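Local structure of methyl-accepting chemotaxis protein (Vibrio cholerae, 6CEQ) at residues 78-91 with 99-111. The protein is a chemoreceptor that probably senses oxygen through heme-binding PAS domains, of which this fragment is the second, and probably relays the signal to downstream partners. Residues are numbered along the deposited sequence; the frame is centred on the assembly and turned at random.
Sequences MIKVGSLEFNLTCI and EYIGPALQLVDIT. Unlike the reference sequence in segment 99-111: Leu-107 (reference Trp). With HEM (protoporphyrin IX containing Fe), chain D.
Leu-105 and Leu-88, from antiparallel strands 100-109 and 84-91, pack together against the face of the heme that carries the iron-bound water. Leu-88 CD1 comes within 3.5 Å of heme C2A, and Leu-105 CD1 is as close to C1B. The other methyl of Leu-105, CD2, meets Leu-88 CD1 at 3.8 Å and also packs against Cys-90 CB. Cys-90 SG in turn touches Pro-103 CB, and the proline ring reaches a heme methyl with CG; Leu-88, Pro-103 and Leu-105 thus line the heme pocket. In the other direction Leu-107, which replaces the tryptophan of the reference sequence, splits its branches: chi1 of -63°, with CG anti to the carbonyl carbon, carries CD2 toward Leu-88 CB and CD1 over the centre of one face of the Phe-86 ring, a CH-pi contact 4.3 Å from the centroid and 10° off the normal. Leu-107 CB lies against Phe-86 CD1.

The opposite face of the sheet carries Asn-87, Val-108, Thr-89, Gln-106, Ile-91 and Ala-104, where Ile-91 CD1 rests on Ala-104 CB. Backbone bonds run in reciprocal pairs from Asn-87/Val-108 to Ile-91/Ala-104. At the C-terminus Glu-85 N donates to Thr-111 OG1 (3.1 Å, 168°), and that hydroxyl donates to the syn lone pair of Asp-109 OD2 at 2.6 Å. Thr-111 N closes an Asx turn on the same oxygen from above the carboxylate plane, so two bonds fix the carboxylate.

In this PAS-type antiparallel sheet, strand 100-109 lies between strands 84-94 and 8-12; strand 75-81, joined to 84-94 by a type II' turn, forms one edge, and helix 33-39 packs on Leu-84.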
# COMPACT_ATOMS: atom_id res chain seq x y z
N MET A 78 -9.90 -7.18 -1.57
CA MET A 78 -9.84 -6.67 -2.92
C MET A 78 -10.17 -5.19 -2.87
O MET A 78 -11.13 -4.79 -2.19
CB MET A 78 -10.81 -7.43 -3.84
CG MET A 78 -10.87 -6.87 -5.23
SD MET A 78 -12.27 -5.74 -5.30
CE MET A 78 -11.56 -4.43 -6.25
N ILE A 79 -9.35 -4.36 -3.52
CA ILE A 79 -9.52 -2.92 -3.43
C ILE A 79 -9.57 -2.31 -4.83
O ILE A 79 -8.97 -2.82 -5.78
CB ILE A 79 -8.42 -2.24 -2.59
CG1 ILE A 79 -7.05 -2.35 -3.27
CG2 ILE A 79 -8.37 -2.86 -1.18
CD1 ILE A 79 -6.02 -1.43 -2.65
N LYS A 80 -10.33 -1.22 -4.94
CA LYS A 80 -10.37 -0.40 -6.14
C LYS A 80 -9.62 0.89 -5.86
O LYS A 80 -9.90 1.58 -4.88
CB LYS A 80 -11.81 -0.07 -6.55
CG LYS A 80 -12.63 -1.27 -6.96
CD LYS A 80 -14.03 -0.90 -7.42
CE LYS A 80 -14.80 -2.15 -7.82
NZ LYS A 80 -16.22 -1.87 -8.17
N VAL A 81 -8.64 1.19 -6.71
CA VAL A 81 -7.84 2.40 -6.61
C VAL A 81 -8.08 3.14 -7.92
O VAL A 81 -7.44 2.84 -8.93
CB VAL A 81 -6.35 2.09 -6.39
CG1 VAL A 81 -5.58 3.36 -6.11
CG2 VAL A 81 -6.19 1.11 -5.25
N GLY A 82 -9.00 4.10 -7.91
CA GLY A 82 -9.47 4.64 -9.17
C GLY A 82 -10.05 3.53 -10.01
O GLY A 82 -10.88 2.74 -9.54
N SER A 83 -9.61 3.44 -11.27
CA SER A 83 -10.03 2.37 -12.16
C SER A 83 -9.15 1.13 -12.06
O SER A 83 -9.36 0.17 -12.80
CB SER A 83 -10.06 2.86 -13.61
OG SER A 83 -8.77 3.22 -14.06
N LEU A 84 -8.16 1.13 -11.17
CA LEU A 84 -7.34 -0.04 -10.95
C LEU A 84 -8.00 -0.94 -9.92
O LEU A 84 -8.85 -0.51 -9.14
CB LEU A 84 -5.94 0.36 -10.49
CG LEU A 84 -5.29 1.49 -11.29
CD1 LEU A 84 -3.92 1.82 -10.73
CD2 LEU A 84 -5.22 1.13 -12.77
N GLU A 85 -7.58 -2.21 -9.91
CA GLU A 85 -8.08 -3.19 -8.96
C GLU A 85 -6.92 -4.04 -8.49
O GLU A 85 -6.08 -4.45 -9.30
CB GLU A 85 -9.14 -4.10 -9.60
CG GLU A 85 -10.57 -3.73 -9.33
CD GLU A 85 -11.53 -4.81 -9.80
OE1 GLU A 85 -11.92 -4.79 -10.99
OE2 GLU A 85 -11.88 -5.69 -8.99
N PHE A 86 -6.86 -4.32 -7.19
CA PHE A 86 -5.78 -5.10 -6.61
C PHE A 86 -6.32 -6.11 -5.62
O PHE A 86 -7.31 -5.85 -4.93
CB PHE A 86 -4.75 -4.23 -5.87
CG PHE A 86 -4.07 -3.24 -6.74
CD1 PHE A 86 -2.94 -3.60 -7.45
CD2 PHE A 86 -4.55 -1.95 -6.85
CE1 PHE A 86 -2.29 -2.68 -8.26
CE2 PHE A 86 -3.91 -1.02 -7.66
CZ PHE A 86 -2.78 -1.39 -8.37
N ASN A 87 -5.65 -7.25 -5.52
CA ASN A 87 -5.81 -8.12 -4.36
C ASN A 87 -4.76 -7.72 -3.33
O ASN A 87 -3.56 -7.78 -3.61
CB ASN A 87 -5.69 -9.60 -4.72
CG ASN A 87 -6.11 -10.51 -3.58
OD1 ASN A 87 -6.56 -10.05 -2.52
ND2 ASN A 87 -5.96 -11.82 -3.78
N LEU A 88 -5.21 -7.28 -2.17
CA LEU A 88 -4.35 -6.68 -1.16
C LEU A 88 -4.04 -7.67 -0.05
O LEU A 88 -4.93 -8.37 0.45
CB LEU A 88 -5.01 -5.44 -0.56
CG LEU A 88 -4.35 -4.75 0.64
CD1 LEU A 88 -4.61 -3.25 0.56
CD2 LEU A 88 -4.86 -5.30 1.98
N THR A 89 -2.78 -7.68 0.38
CA THR A 89 -2.36 -8.42 1.57
C THR A 89 -1.60 -7.48 2.48
O THR A 89 -0.67 -6.81 2.03
CB THR A 89 -1.48 -9.61 1.21
OG1 THR A 89 -2.16 -10.41 0.24
CG2 THR A 89 -1.21 -10.45 2.45
N CYS A 90 -1.99 -7.42 3.75
CA CYS A 90 -1.31 -6.60 4.75
C CYS A 90 -0.79 -7.51 5.86
O CYS A 90 -1.57 -8.26 6.46
CB CYS A 90 -2.27 -5.56 5.32
SG CYS A 90 -1.49 -4.38 6.43
N ILE A 91 0.52 -7.46 6.11
CA ILE A 91 1.15 -8.30 7.12
C ILE A 91 1.90 -7.41 8.10
O ILE A 91 2.26 -6.26 7.80
CB ILE A 91 2.11 -9.34 6.49
CG1 ILE A 91 3.23 -8.64 5.72
CG2 ILE A 91 1.35 -10.28 5.58
CD1 ILE A 91 4.56 -8.60 6.45
N GLU A 99 9.07 -7.03 18.09
CA GLU A 99 8.14 -5.93 18.25
C GLU A 99 7.59 -5.46 16.91
O GLU A 99 8.33 -5.39 15.92
CB GLU A 99 8.82 -4.76 18.97
CG GLU A 99 9.02 -4.95 20.47
CD GLU A 99 7.71 -4.99 21.24
OE1 GLU A 99 7.22 -6.11 21.54
OE2 GLU A 99 7.17 -3.91 21.56
N TYR A 100 6.30 -5.13 16.88
CA TYR A 100 5.63 -4.66 15.67
C TYR A 100 6.18 -3.30 15.24
O TYR A 100 6.23 -2.36 16.04
CB TYR A 100 4.13 -4.58 15.92
CG TYR A 100 3.29 -4.03 14.78
CD1 TYR A 100 2.43 -2.95 14.98
CD2 TYR A 100 3.32 -4.61 13.51
CE1 TYR A 100 1.64 -2.45 13.95
CE2 TYR A 100 2.53 -4.11 12.48
CZ TYR A 100 1.70 -3.04 12.70
OH TYR A 100 0.92 -2.55 11.68
N ILE A 101 6.55 -3.20 13.96
CA ILE A 101 7.17 -2.01 13.37
C ILE A 101 6.15 -1.23 12.55
O ILE A 101 6.22 0.00 12.44
CB ILE A 101 8.36 -2.40 12.47
CG1 ILE A 101 9.52 -2.95 13.27
CG2 ILE A 101 8.83 -1.21 11.63
CD1 ILE A 101 10.67 -3.36 12.38
N GLY A 102 5.21 -1.94 11.94
CA GLY A 102 4.31 -1.33 11.00
C GLY A 102 3.90 -2.31 9.93
O GLY A 102 4.41 -3.42 9.85
N PRO A 103 2.95 -1.91 9.09
CA PRO A 103 2.41 -2.84 8.09
C PRO A 103 3.26 -2.89 6.83
O PRO A 103 3.87 -1.91 6.41
CB PRO A 103 1.03 -2.24 7.78
CG PRO A 103 1.26 -0.75 7.94
CD PRO A 103 2.26 -0.61 9.07
N ALA A 104 3.29 -4.08 6.22
CA ALA A 104 3.78 -4.27 4.87
C ALA A 104 2.62 -4.71 3.99
O ALA A 104 1.83 -5.57 4.38
CB ALA A 104 4.91 -5.31 4.82
N LEU A 105 2.50 -4.10 2.82
CA LEU A 105 1.42 -4.34 1.89
C LEU A 105 1.97 -5.00 0.64
O LEU A 105 2.96 -4.52 0.07
CB LEU A 105 0.74 -3.04 1.47
CG LEU A 105 -0.43 -2.33 2.12
CD1 LEU A 105 -1.06 -1.49 1.04
CD2 LEU A 105 -1.45 -3.27 2.73
N GLN A 106 1.33 -6.07 0.20
CA GLN A 106 1.58 -6.62 -1.13
C GLN A 106 0.31 -6.46 -1.96
O GLN A 106 -0.78 -6.79 -1.50
CB GLN A 106 1.97 -8.10 -1.07
CG GLN A 106 2.29 -8.67 -2.45
CD GLN A 106 3.12 -9.94 -2.39
OE1 GLN A 106 3.54 -10.38 -1.32
NE2 GLN A 106 3.36 -10.54 -3.55
N LEU A 107 0.46 -5.95 -3.18
CA LEU A 107 -0.67 -5.72 -4.08
C LEU A 107 -0.50 -6.60 -5.30
O LEU A 107 0.55 -6.56 -5.96
CB LEU A 107 -0.76 -4.26 -4.50
CG LEU A 107 -1.01 -3.20 -3.41
CD1 LEU A 107 -1.03 -1.83 -4.03
CD2 LEU A 107 -2.32 -3.45 -2.66
N VAL A 108 -1.54 -7.38 -5.62
CA VAL A 108 -1.57 -8.18 -6.84
C VAL A 108 -2.53 -7.50 -7.81
O VAL A 108 -3.72 -7.37 -7.53
CB VAL A 108 -1.98 -9.63 -6.57
CG1 VAL A 108 -2.13 -10.40 -7.89
CG2 VAL A 108 -0.97 -10.31 -5.65
N ASP A 109 -2.00 -7.09 -8.96
CA ASP A 109 -2.77 -6.30 -9.92
C ASP A 109 -3.80 -7.18 -10.62
O ASP A 109 -3.43 -8.16 -11.26
CB ASP A 109 -1.82 -5.67 -10.94
CG ASP A 109 -2.49 -4.63 -11.82
OD1 ASP A 109 -1.78 -4.02 -12.65
OD2 ASP A 109 -3.71 -4.43 -11.71
N ILE A 110 -5.08 -6.83 -10.50
CA ILE A 110 -6.12 -7.55 -11.21
C ILE A 110 -6.95 -6.57 -12.04
O ILE A 110 -8.13 -6.82 -12.33
CB ILE A 110 -7.01 -8.36 -10.25
CG1 ILE A 110 -7.58 -7.46 -9.14
CG2 ILE A 110 -6.22 -9.50 -9.65
CD1 ILE A 110 -8.45 -8.21 -8.14
N THR A 111 -6.33 -5.47 -12.44
CA THR A 111 -7.00 -4.48 -13.28
C THR A 111 -7.34 -5.09 -14.65
O THR A 111 -8.45 -4.90 -15.16
CB THR A 111 -6.13 -3.24 -13.50
OG1 THR A 111 -5.66 -2.75 -12.23
CG2 THR A 111 -6.94 -2.15 -14.19
CHA HEM D . -7.17 0.08 0.78
CHB HEM D . -3.52 0.13 3.97
CHC HEM D . -0.98 2.76 0.72
CHD HEM D . -5.23 4.05 -1.23
C1A HEM D . -6.34 -0.24 1.84
C2A HEM D . -6.54 -1.31 2.73
C3A HEM D . -5.52 -1.30 3.63
C4A HEM D . -4.67 -0.22 3.31
CMA HEM D . -5.33 -2.27 4.77
CAA HEM D . -7.68 -2.29 2.69
CBA HEM D . -8.94 -1.63 3.26
CGA HEM D . -10.12 -2.55 3.07
O1A HEM D . -10.15 -3.33 2.10
O2A HEM D . -11.06 -2.53 3.89
C1B HEM D . -2.49 0.80 3.29
C2B HEM D . -1.15 0.83 3.77
C3B HEM D . -0.42 1.56 2.88
C4B HEM D . -1.36 1.99 1.82
CMB HEM D . -0.63 0.17 5.02
CAB HEM D . 1.03 1.86 2.95
CBB HEM D . 1.89 0.90 3.28
C1C HEM D . -1.92 3.38 -0.10
C2C HEM D . -1.65 4.29 -1.14
C3C HEM D . -2.86 4.66 -1.70
C4C HEM D . -3.88 3.96 -0.99
CMC HEM D . -0.28 4.78 -1.56
CAC HEM D . -3.06 5.60 -2.82
CBC HEM D . -2.23 5.58 -3.86
C1D HEM D . -6.08 3.00 -0.88
C2D HEM D . -7.41 2.83 -1.48
C3D HEM D . -7.94 1.73 -0.93
C4D HEM D . -6.95 1.22 0.02
CMD HEM D . -8.05 3.72 -2.52
CAD HEM D . -9.30 1.14 -1.21
CBD HEM D . -10.39 2.17 -0.88
CGD HEM D . -10.26 2.58 0.56
O1D HEM D . -9.95 3.76 0.85
O2D HEM D . -10.47 1.75 1.47
NA HEM D . -5.19 0.42 2.21
NB HEM D . -2.57 1.50 2.15
NC HEM D . -3.27 3.20 -0.03
ND HEM D . -5.87 2.02 0.00
FE HEM D . -4.33 1.76 1.04
O HOH W 1 -10.89 -6.92 -11.91
O HOH W 2 -1.66 -9.35 -2.29
O HOH W 3 -3.34 0.06 -0.58